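Local coordinates for DUF4875 domain-containing protein (Desulfovibrio piger, PDB 4LG3) that is of unknown function, an uncharacterised member of the DUF4875 family placed in the CamS-like clan, at residues A[26-32]-A[75-81]; A[112-116]-A[179-183]; A[116-121]-A[172-178]. All coordinates share one frame; numbering follows the deposited sequence.

In the fold
All three contacts reach one mixed beta-sheet. Contact 1 pairs strands 26-32 and 75-81 in parallel in the middle of it; strand 92-98 then lies between 75-81 and 113-118, the strand used by contacts 2 and 3. The centre of contact 1 is about 15 Å from that of contact 2 and about 16 Å from that of contact 3, and it touches neither. Contacts 2 and 3 share L116 and meet where T182 CG2 packs on F177 CE1 at 4.0 Å; the tail pairs with the strand at 175-176 and then packs on it through its 3-10 turn. Helix 53-71 packs against side chains from all three. A sulfate ion, probably from the crystallisation liquor, sits at contact 2; no active site is known.

Contact 1 of 3, residues A[26-32]-A[75-81]; sequences RYNVRIV and VVSITLD
R30 reaches across to D81 and grips it side-on, NE to OD2 and NH2 to OD1. Its CB lies 3.9 Å from D81 OD2, and CG leaves anti to the carbonyl carbon (chi1 -57°). A bend at chi3 (81°) then brings CD alongside the same oxygen and turns R30 NE onto D81 OD2 at 2.7 Å. R30 NH2 meets D81 OD1, also at 2.7 Å, and both oxygens use their syn lone pairs. Guanidinium and carboxylate are 8° from coplanar, so this salt bridge fixes the rotation of both groups, while T79 CG2 covers one guanidinium face. K90 is a weak, distant second partner for D81.

R26, extended from CG to NE, runs on the same face of the sheet. Its NE bonds N28 OD1, and R26 NH2 donates to S77 OG, which is tilted out of the guanidinium plane, through a bent bond of 2.9 Å; S77 OG is also bonded to T97. Near the middle of this face a water joins T79 OG1 and, weakly, V29 O.

The other face is largely apolar. I78 CD1 lies beside V29 CB at 3.7 Å, and I31 CG1 sits against both I78 CG2 and L80 CD1. V29 and L80 continue onto helix 53-71.

Beneath the side chains, backbone bonds such as Y27 N to V75 O alternate, and the segment axes approach to 4.6 Å. This is a parallel pair in a mostly antiparallel mixed sheet, joined by a crossover connection that includes strand 42-44 and helix 53-71, the helix packed on one face.

Contact 2 of 3, residues A[112-116]-A[179-183]; sequences TWNTL and QEWTR. With SO4 (sulfate ion), chain D.
T182 sits over one face of the W113 indole, and this is the heart of the contact. Its CB stands 3.6 Å from the centroid of the W113 five-membered ring and only 3° off the normal, a CH-pi contact. CG2 lies near W113 CG and CD2, and T182 OG1 comes to 3.5 Å from W113 CD1.

Further van der Waals contacts flank this one. Q179, bent at chi2, swings its amide back toward the strand and brings NE2 to 3.5 Å from W113 CB, while Q179 OE1 lies 3.7 Å from L116 CD1. The side chains of L116 and Q179 cross at about a right angle, and L116 CD1 also reaches T182 CG2.

The hydrogen bonds lie within the tail or go to the bound ion. T182 OG1 takes the place between its backbone N and carbonyl carbon (chi1 72°), from which it donates to Q179 O at 2.6 Å. T182 N bonds the same carbonyl and closes the 3-10 turn, whereas the OG1 bond is what holds the threonine's side-chain rotation over the indole. At the ring's edge, near its plane, W113 NE1 donates to sulfate O3 at 2.9 Å and 171°, almost straight. Y98 OH holds the same ion.

Strand 113-118 lies beside strand 92-98, where Y98 stacks with W113 and A96 touches both W113 and L116. Helix 53-71 packs on W113 through I61, A64 and R65, and W181 on the tail makes a cation-pi contact with its R54, so the C-terminal turn is fitted against both strand 113-118 and that helix.

Contact 3 of 3, residues A[116-121]-A[172-178]; sequences LQATPR and VFPEPFP
The F177 ring lies against L116, whose CB stands 3.6 Å from the F177 ring centroid and 7° off its normal, a CH-pi contact. L116 CD2 meets F177 CZ, and A118 CB approaches CD2 of the ring obliquely. Farther along, V172 fills the other end: its CG1 presses on P120 CD at 3.4 Å and also meets T119 CB, and its CG2 lies over one face of the R121 guanidinium.

A short antiparallel pairing holds these groups in place. A118 N donates to E175 O at 2.8 Å, nearly head-on, and E175 N returns to A118 O from above the carbonyl plane. F177 N bonds L116 O at 3.2 Å, again from above the plane.

Farther out, the polar ends find partners elsewhere: E175 ties the tail to K53 of helix 53-71, R121 pairs with E127 on its own side, and Q117 bonds T95. A57 and I61 of that helix pack on F177.

The tail's inward donors, E175 N and F177 N, are both used, while the alternating P174, P176 and P178 probably leave its outer edge poor in donors for a further strand. Hydrophobic packing through F177 and V172 probably contributes much of the attachment.

Contact 1 of 3, residues A[26-32]-A[75-81]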
loop_
_atom_site.group_PDB
_atom_site.type_symbol
_atom_site.label_atom_id
_atom_site.label_comp_id
_atom_site.label_asym_id
_atom_site.label_seq_id
_atom_site.Cartn_x
_atom_site.Cartn_y
_atom_site.Cartn_z
ATOM N N ARG A 26 -16.114 8.149 7.917
ATOM C CA ARG A 26 -14.891 7.409 7.662
ATOM C C ARG A 26 -14.332 7.829 6.287
ATOM O O ARG A 26 -15.097 8.013 5.340
ATOM C CB ARG A 26 -15.153 5.910 7.721
ATOM C CG ARG A 26 -13.909 5.070 7.540
ATOM C CD ARG A 26 -14.207 3.602 7.725
ATOM N NE ARG A 26 -13.000 2.813 7.498
ATOM C CZ ARG A 26 -12.787 1.598 7.976
ATOM N NH1 ARG A 26 -13.717 0.985 8.695
ATOM N NH2 ARG A 26 -11.637 0.982 7.742
ATOM N N TYR A 27 -13.014 8.016 6.184
ATOM C CA TYR A 27 -12.426 8.373 4.902
ATOM C C TYR A 27 -11.365 7.362 4.592
ATOM O O TYR A 27 -10.425 7.192 5.368
ATOM C CB TYR A 27 -11.903 9.796 4.915
ATOM C CG TYR A 27 -11.817 10.425 3.542
ATOM C CD1 TYR A 27 -12.963 10.851 2.873
ATOM C CD2 TYR A 27 -10.592 10.662 2.941
ATOM C CE1 TYR A 27 -12.885 11.455 1.616
ATOM C CE2 TYR A 27 -10.502 11.270 1.695
ATOM C CZ TYR A 27 -11.650 11.680 1.039
ATOM O OH TYR A 27 -11.545 12.314 -0.181
ATOM N N ASN A 28 -11.551 6.613 3.498
ATOM C CA ASN A 28 -10.607 5.555 3.103
ATOM C C ASN A 28 -9.772 6.043 1.958
ATOM O O ASN A 28 -10.302 6.579 0.975
ATOM C CB ASN A 28 -11.320 4.252 2.759
ATOM C CG ASN A 28 -12.225 3.769 3.859
ATOM O OD1 ASN A 28 -11.800 3.554 4.985
ATOM N ND2 ASN A 28 -13.504 3.621 3.556
ATOM N N VAL A 29 -8.440 5.913 2.110
ATOM C CA VAL A 29 -7.500 6.411 1.108
ATOM C C VAL A 29 -6.433 5.377 0.785
ATOM O O VAL A 29 -5.858 4.758 1.683
ATOM C CB VAL A 29 -6.837 7.765 1.581
ATOM C CG1 VAL A 29 -5.960 8.359 0.480
ATOM C CG2 VAL A 29 -7.881 8.786 2.028
ATOM N N ARG A 30 -6.121 5.259 -0.514
ATOM C CA ARG A 30 -5.008 4.454 -1.045
ATOM C C ARG A 30 -3.964 5.420 -1.530
ATOM O O ARG A 30 -4.284 6.359 -2.267
ATOM C CB ARG A 30 -5.443 3.517 -2.163
ATOM C CG ARG A 30 -6.553 2.548 -1.782
ATOM C CD ARG A 30 -6.594 1.408 -2.779
ATOM N NE ARG A 30 -5.569 0.396 -2.486
ATOM C CZ ARG A 30 -5.805 -0.751 -1.858
ATOM N NH1 ARG A 30 -7.036 -1.067 -1.479
ATOM N NH2 ARG A 30 -4.820 -1.609 -1.641
ATOM N N ILE A 31 -2.719 5.230 -1.088
ATOM C CA ILE A 31 -1.622 6.106 -1.468
ATOM C C ILE A 31 -0.511 5.273 -2.086
ATOM O O ILE A 31 -0.493 4.046 -1.936
ATOM C CB ILE A 31 -1.122 6.986 -0.264
ATOM C CG1 ILE A 31 -0.571 6.150 0.897
ATOM C CG2 ILE A 31 -2.212 8.011 0.194
ATOM C CD1 ILE A 31 0.341 6.917 1.894
ATOM N N VAL A 32 0.406 5.942 -2.803
ATOM C CA VAL A 32 1.615 5.336 -3.384
ATOM C C VAL A 32 2.795 6.269 -3.095
ATOM O O VAL A 32 2.598 7.486 -2.962
ATOM C CB VAL A 32 1.546 4.997 -4.917
ATOM C CG1 VAL A 32 0.561 3.876 -5.217
ATOM C CG2 VAL A 32 1.266 6.239 -5.774
ATOM N N VAL A 75 -12.804 9.078 11.359
ATOM C CA VAL A 75 -12.003 7.871 11.136
ATOM C C VAL A 75 -11.348 7.969 9.775
ATOM O O VAL A 75 -12.012 8.340 8.801
ATOM C CB VAL A 75 -12.863 6.554 11.229
ATOM C CG1 VAL A 75 -11.981 5.299 11.237
ATOM C CG2 VAL A 75 -13.778 6.573 12.428
ATOM N N VAL A 76 -10.063 7.585 9.693
ATOM C CA VAL A 76 -9.321 7.602 8.435
ATOM C C VAL A 76 -8.515 6.327 8.306
ATOM O O VAL A 76 -7.718 6.009 9.175
ATOM C CB VAL A 76 -8.421 8.860 8.294
ATOM C CG1 VAL A 76 -7.629 8.837 6.990
ATOM C CG2 VAL A 76 -9.238 10.137 8.385
ATOM N N SER A 77 -8.709 5.620 7.203
ATOM C CA SER A 77 -7.955 4.419 6.847
ATOM C C SER A 77 -7.043 4.724 5.689
ATOM O O SER A 77 -7.490 5.274 4.692
ATOM C CB SER A 77 -8.884 3.263 6.499
ATOM O OG SER A 77 -9.293 2.615 7.687
ATOM N N ILE A 78 -5.752 4.432 5.847
ATOM C CA ILE A 78 -4.736 4.650 4.799
ATOM C C ILE A 78 -4.098 3.304 4.407
ATOM O O ILE A 78 -3.696 2.543 5.272
ATOM C CB ILE A 78 -3.642 5.693 5.203
ATOM C CG1 ILE A 78 -4.239 7.019 5.727
ATOM C CG2 ILE A 78 -2.614 5.920 4.083
ATOM C CD1 ILE A 78 -4.964 7.908 4.749
ATOM N N THR A 79 -4.007 3.031 3.116
ATOM C CA THR A 79 -3.313 1.861 2.589
ATOM C C THR A 79 -2.248 2.363 1.636
ATOM O O THR A 79 -2.569 3.077 0.674
ATOM C CB THR A 79 -4.238 0.830 1.897
ATOM O OG1 THR A 79 -5.273 0.451 2.798
ATOM C CG2 THR A 79 -3.483 -0.423 1.447
ATOM N N LEU A 80 -0.979 1.996 1.910
ATOM C CA LEU A 80 0.122 2.315 1.029
ATOM C C LEU A 80 0.355 1.112 0.122
ATOM O O LEU A 80 0.657 0.022 0.608
ATOM C CB LEU A 80 1.387 2.707 1.808
ATOM C CG LEU A 80 2.685 2.908 1.021
ATOM C CD1 LEU A 80 2.606 4.144 0.129
ATOM C CD2 LEU A 80 3.864 3.004 1.969
ATOM N N ASP A 81 0.192 1.317 -1.200
ATOM C CA ASP A 81 0.430 0.266 -2.195
ATOM C C ASP A 81 1.853 0.361 -2.770
ATOM O O ASP A 81 2.449 1.431 -2.755
ATOM C CB ASP A 81 -0.614 0.305 -3.323
ATOM C CG ASP A 81 -2.014 -0.045 -2.873
ATOM O OD1 ASP A 81 -2.177 -1.087 -2.189
ATOM O OD2 ASP A 81 -2.957 0.685 -3.254
HETATM O O HOH W 1 -7.505 2.167 3.012
#

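Contact 2 of 3, residues A[112-116]-A[179-183]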
loop_
_atom_site.group_PDB
_atom_site.type_symbol
_atom_site.label_atom_id
_atom_site.label_comp_id
_atom_site.label_asym_id
_atom_site.label_seq_id
_atom_site.Cartn_x
_atom_site.Cartn_y
_atom_site.Cartn_z
ATOM N N THR A 112 -7.249 4.964 19.271
ATOM C CA THR A 112 -6.953 6.089 18.388
ATOM C C THR A 112 -6.282 5.549 17.129
ATOM O O THR A 112 -6.557 6.022 16.032
ATOM C CB THR A 112 -6.098 7.117 19.150
ATOM O OG1 THR A 112 -6.758 7.404 20.395
ATOM C CG2 THR A 112 -5.868 8.415 18.359
ATOM N N TRP A 113 -5.405 4.557 17.294
ATOM C CA TRP A 113 -4.684 3.928 16.186
ATOM C C TRP A 113 -4.925 2.416 16.180
ATOM O O TRP A 113 -4.938 1.779 17.234
ATOM C CB TRP A 113 -3.178 4.251 16.247
ATOM C CG TRP A 113 -2.870 5.700 15.975
ATOM C CD1 TRP A 113 -2.742 6.699 16.896
ATOM C CD2 TRP A 113 -2.641 6.304 14.691
ATOM N NE1 TRP A 113 -2.451 7.891 16.267
ATOM C CE2 TRP A 113 -2.365 7.673 14.916
ATOM C CE3 TRP A 113 -2.643 5.821 13.371
ATOM C CZ2 TRP A 113 -2.114 8.566 13.869
ATOM C CZ3 TRP A 113 -2.386 6.704 12.333
ATOM C CH2 TRP A 113 -2.135 8.060 12.583
ATOM N N ASN A 114 -5.137 1.856 14.992
ATOM C CA ASN A 114 -5.357 0.421 14.805
ATOM C C ASN A 114 -4.947 0.003 13.409
ATOM O O ASN A 114 -4.736 0.869 12.552
ATOM C CB ASN A 114 -6.823 0.069 15.031
ATOM C CG ASN A 114 -7.059 -1.328 15.563
ATOM O OD1 ASN A 114 -6.211 -2.226 15.479
ATOM N ND2 ASN A 114 -8.231 -1.541 16.131
ATOM N N THR A 115 -4.822 -1.314 13.182
ATOM C CA THR A 115 -4.514 -1.943 11.892
ATOM C C THR A 115 -3.191 -1.389 11.404
ATOM O O THR A 115 -3.055 -0.929 10.256
ATOM C CB THR A 115 -5.694 -1.755 10.886
ATOM O OG1 THR A 115 -6.938 -1.923 11.567
ATOM C CG2 THR A 115 -5.631 -2.733 9.713
ATOM N N LEU A 116 -2.210 -1.406 12.316
ATOM C CA LEU A 116 -0.887 -0.869 12.056
ATOM C C LEU A 116 -0.040 -1.931 11.421
ATOM O O LEU A 116 0.246 -2.928 12.059
ATOM C CB LEU A 116 -0.268 -0.348 13.358
ATOM C CG LEU A 116 -1.084 0.706 14.122
ATOM C CD1 LEU A 116 -0.403 1.074 15.459
ATOM C CD2 LEU A 116 -1.387 1.938 13.242
ATOM N N GLN A 179 2.555 0.504 18.250
ATOM C CA GLN A 179 1.641 1.581 18.606
ATOM C C GLN A 179 2.413 2.865 19.001
ATOM O O GLN A 179 1.941 3.955 18.705
ATOM C CB GLN A 179 0.761 1.083 19.773
ATOM C CG GLN A 179 -0.324 2.049 20.239
ATOM C CD GLN A 179 -1.590 1.987 19.420
ATOM O OE1 GLN A 179 -1.940 0.964 18.812
ATOM N NE2 GLN A 179 -2.346 3.077 19.459
ATOM N N GLU A 180 3.594 2.722 19.653
ATOM C CA GLU A 180 4.455 3.818 20.125
ATOM C C GLU A 180 5.027 4.661 18.958
ATOM O O GLU A 180 5.388 5.821 19.166
ATOM C CB GLU A 180 5.586 3.310 21.060
ATOM C CG GLU A 180 6.248 1.994 20.657
ATOM C CD GLU A 180 5.745 0.710 21.315
ATOM O OE1 GLU A 180 4.534 0.397 21.209
ATOM O OE2 GLU A 180 6.588 -0.020 21.889
ATOM N N TRP A 181 5.072 4.097 17.738
ATOM C CA TRP A 181 5.539 4.795 16.530
ATOM C C TRP A 181 4.589 5.925 16.089
ATOM O O TRP A 181 5.000 6.795 15.324
ATOM C CB TRP A 181 5.691 3.799 15.366
ATOM C CG TRP A 181 6.880 2.896 15.444
ATOM C CD1 TRP A 181 7.724 2.716 16.510
ATOM C CD2 TRP A 181 7.350 2.026 14.408
ATOM N NE1 TRP A 181 8.707 1.809 16.188
ATOM C CE2 TRP A 181 8.497 1.362 14.905
ATOM C CE3 TRP A 181 6.921 1.753 13.098
ATOM C CZ2 TRP A 181 9.213 0.438 14.138
ATOM C CZ3 TRP A 181 7.643 0.855 12.335
ATOM C CH2 TRP A 181 8.781 0.218 12.850
ATOM N N THR A 182 3.317 5.867 16.522
ATOM C CA THR A 182 2.247 6.819 16.206
ATOM C C THR A 182 2.239 8.006 17.176
ATOM O O THR A 182 1.474 8.950 16.970
ATOM C CB THR A 182 0.872 6.128 16.248
ATOM O OG1 THR A 182 0.537 5.840 17.610
ATOM C CG2 THR A 182 0.806 4.864 15.395
ATOM N N ARG A 183 3.025 7.926 18.274
ATOM C CA ARG A 183 3.101 8.974 19.294
ATOM C C ARG A 183 3.906 10.151 18.741
ATOM O O ARG A 183 5.070 9.937 18.326
ATOM C CB ARG A 183 3.706 8.439 20.616
ATOM C CG ARG A 183 2.927 7.270 21.233
ATOM C CD ARG A 183 3.294 6.987 22.688
ATOM N NE ARG A 183 4.583 6.301 22.841
ATOM C CZ ARG A 183 5.075 5.869 24.002
ATOM N NH1 ARG A 183 4.392 6.041 25.127
ATOM N NH2 ARG A 183 6.256 5.267 24.046
ATOM O OXT ARG A 183 3.329 11.256 18.624
HETATM S S SO4 D . -2.666 11.420 18.488
HETATM O O1 SO4 D . -1.806 12.610 18.421
HETATM O O2 SO4 D . -3.945 11.737 17.848
HETATM O O3 SO4 D . -1.985 10.287 17.832
HETATM O O4 SO4 D . -2.912 11.073 19.889
#

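Contact 3 of 3, residues A[116-121]-A[172-178]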
loop_
_atom_site.group_PDB
_atom_site.type_symbol
_atom_site.label_atom_id
_atom_site.label_comp_id
_atom_site.label_asym_id
_atom_site.label_seq_id
_atom_site.Cartn_x
_atom_site.Cartn_y
_atom_site.Cartn_z
ATOM N N LEU A 116 -2.210 -1.406 12.316
ATOM C CA LEU A 116 -0.887 -0.869 12.056
ATOM C C LEU A 116 -0.040 -1.931 11.421
ATOM O O LEU A 116 0.246 -2.928 12.059
ATOM C CB LEU A 116 -0.268 -0.348 13.358
ATOM C CG LEU A 116 -1.084 0.706 14.122
ATOM C CD1 LEU A 116 -0.403 1.074 15.459
ATOM C CD2 LEU A 116 -1.387 1.938 13.242
ATOM N N GLN A 117 0.259 -1.779 10.132
ATOM C CA GLN A 117 1.071 -2.744 9.398
ATOM C C GLN A 117 2.076 -2.058 8.538
ATOM O O GLN A 117 1.822 -0.963 8.066
ATOM C CB GLN A 117 0.236 -3.689 8.508
ATOM C CG GLN A 117 -0.786 -4.528 9.231
ATOM C CD GLN A 117 -1.564 -5.344 8.239
ATOM O OE1 GLN A 117 -1.390 -6.561 8.135
ATOM N NE2 GLN A 117 -2.448 -4.690 7.478
ATOM N N ALA A 118 3.226 -2.684 8.356
ATOM C CA ALA A 118 4.280 -2.203 7.472
ATOM C C ALA A 118 5.173 -3.369 7.097
ATOM O O ALA A 118 5.413 -4.251 7.927
ATOM C CB ALA A 118 5.086 -1.080 8.121
ATOM N N THR A 119 5.605 -3.414 5.836
ATOM C CA THR A 119 6.513 -4.455 5.349
ATOM C C THR A 119 7.926 -4.124 5.891
ATOM O O THR A 119 8.217 -2.947 6.136
ATOM C CB THR A 119 6.474 -4.535 3.809
ATOM O OG1 THR A 119 6.667 -3.236 3.265
ATOM C CG2 THR A 119 5.204 -5.140 3.267
ATOM N N PRO A 120 8.849 -5.101 6.047
ATOM C CA PRO A 120 10.196 -4.743 6.573
ATOM C C PRO A 120 10.992 -3.795 5.664
ATOM O O PRO A 120 11.951 -3.188 6.123
ATOM C CB PRO A 120 10.903 -6.091 6.733
ATOM C CG PRO A 120 10.097 -7.077 5.948
ATOM C CD PRO A 120 8.695 -6.561 5.858
ATOM N N ARG A 121 10.582 -3.654 4.393
ATOM C CA ARG A 121 11.189 -2.798 3.345
ATOM C C ARG A 121 10.227 -2.597 2.188
ATOM O O ARG A 121 9.238 -3.332 2.088
ATOM C CB ARG A 121 12.481 -3.445 2.802
ATOM C CG ARG A 121 12.277 -4.843 2.195
ATOM C CD ARG A 121 13.420 -5.235 1.280
ATOM N NE ARG A 121 13.260 -6.576 0.711
ATOM C CZ ARG A 121 12.793 -6.833 -0.509
ATOM N NH1 ARG A 121 12.421 -5.844 -1.309
ATOM N NH2 ARG A 121 12.710 -8.080 -0.942
ATOM N N VAL A 172 7.272 -9.747 -0.257
ATOM C CA VAL A 172 7.427 -9.324 1.139
ATOM C C VAL A 172 6.047 -8.998 1.699
ATOM O O VAL A 172 5.434 -8.002 1.298
ATOM C CB VAL A 172 8.394 -8.086 1.269
ATOM C CG1 VAL A 172 8.344 -7.489 2.656
ATOM C CG2 VAL A 172 9.839 -8.429 0.915
ATOM N N PHE A 173 5.610 -9.785 2.672
ATOM C CA PHE A 173 4.346 -9.633 3.382
ATOM C C PHE A 173 4.437 -8.555 4.490
ATOM O O PHE A 173 5.497 -8.365 5.114
ATOM C CB PHE A 173 3.898 -10.997 3.995
ATOM C CG PHE A 173 3.233 -11.915 2.994
ATOM C CD1 PHE A 173 2.040 -11.546 2.363
ATOM C CD2 PHE A 173 3.799 -13.145 2.670
ATOM C CE1 PHE A 173 1.432 -12.393 1.425
ATOM C CE2 PHE A 173 3.198 -13.983 1.717
ATOM C CZ PHE A 173 2.016 -13.598 1.097
ATOM N N PRO A 174 3.307 -7.890 4.803
ATOM C CA PRO A 174 3.335 -6.876 5.871
ATOM C C PRO A 174 3.470 -7.520 7.236
ATOM O O PRO A 174 3.200 -8.697 7.398
ATOM C CB PRO A 174 1.978 -6.151 5.710
ATOM C CG PRO A 174 1.478 -6.549 4.327
ATOM C CD PRO A 174 1.970 -7.957 4.179
ATOM N N GLU A 175 3.936 -6.746 8.193
ATOM C CA GLU A 175 4.059 -7.139 9.598
ATOM C C GLU A 175 3.335 -6.111 10.432
ATOM O O GLU A 175 3.299 -4.958 9.993
ATOM C CB GLU A 175 5.540 -7.146 10.065
ATOM C CG GLU A 175 6.536 -7.981 9.297
ATOM C CD GLU A 175 7.935 -7.834 9.863
ATOM O OE1 GLU A 175 8.210 -6.799 10.513
ATOM O OE2 GLU A 175 8.741 -8.780 9.704
ATOM N N PRO A 176 2.903 -6.399 11.686
ATOM C CA PRO A 176 2.387 -5.299 12.523
ATOM C C PRO A 176 3.513 -4.297 12.823
ATOM O O PRO A 176 4.685 -4.611 12.613
ATOM C CB PRO A 176 1.895 -6.005 13.795
ATOM C CG PRO A 176 1.882 -7.464 13.472
ATOM C CD PRO A 176 2.902 -7.686 12.421
ATOM N N PHE A 177 3.178 -3.088 13.249
ATOM C CA PHE A 177 4.201 -2.113 13.647
ATOM C C PHE A 177 3.760 -1.545 14.993
ATOM O O PHE A 177 2.550 -1.558 15.286
ATOM C CB PHE A 177 4.540 -1.050 12.587
ATOM C CG PHE A 177 3.567 0.079 12.332
ATOM C CD1 PHE A 177 3.434 1.129 13.247
ATOM C CD2 PHE A 177 2.897 0.173 11.118
ATOM C CE1 PHE A 177 2.584 2.197 12.989
ATOM C CE2 PHE A 177 2.035 1.240 10.858
ATOM C CZ PHE A 177 1.891 2.250 11.797
ATOM N N PRO A 178 4.712 -1.160 15.871
ATOM C CA PRO A 178 4.321 -0.766 17.230
ATOM C C PRO A 178 3.504 0.521 17.311
ATOM O O PRO A 178 3.723 1.479 16.572
ATOM C CB PRO A 178 5.657 -0.616 17.964
ATOM C CG PRO A 178 6.636 -1.347 17.139
ATOM C CD PRO A 178 6.177 -1.155 15.730
#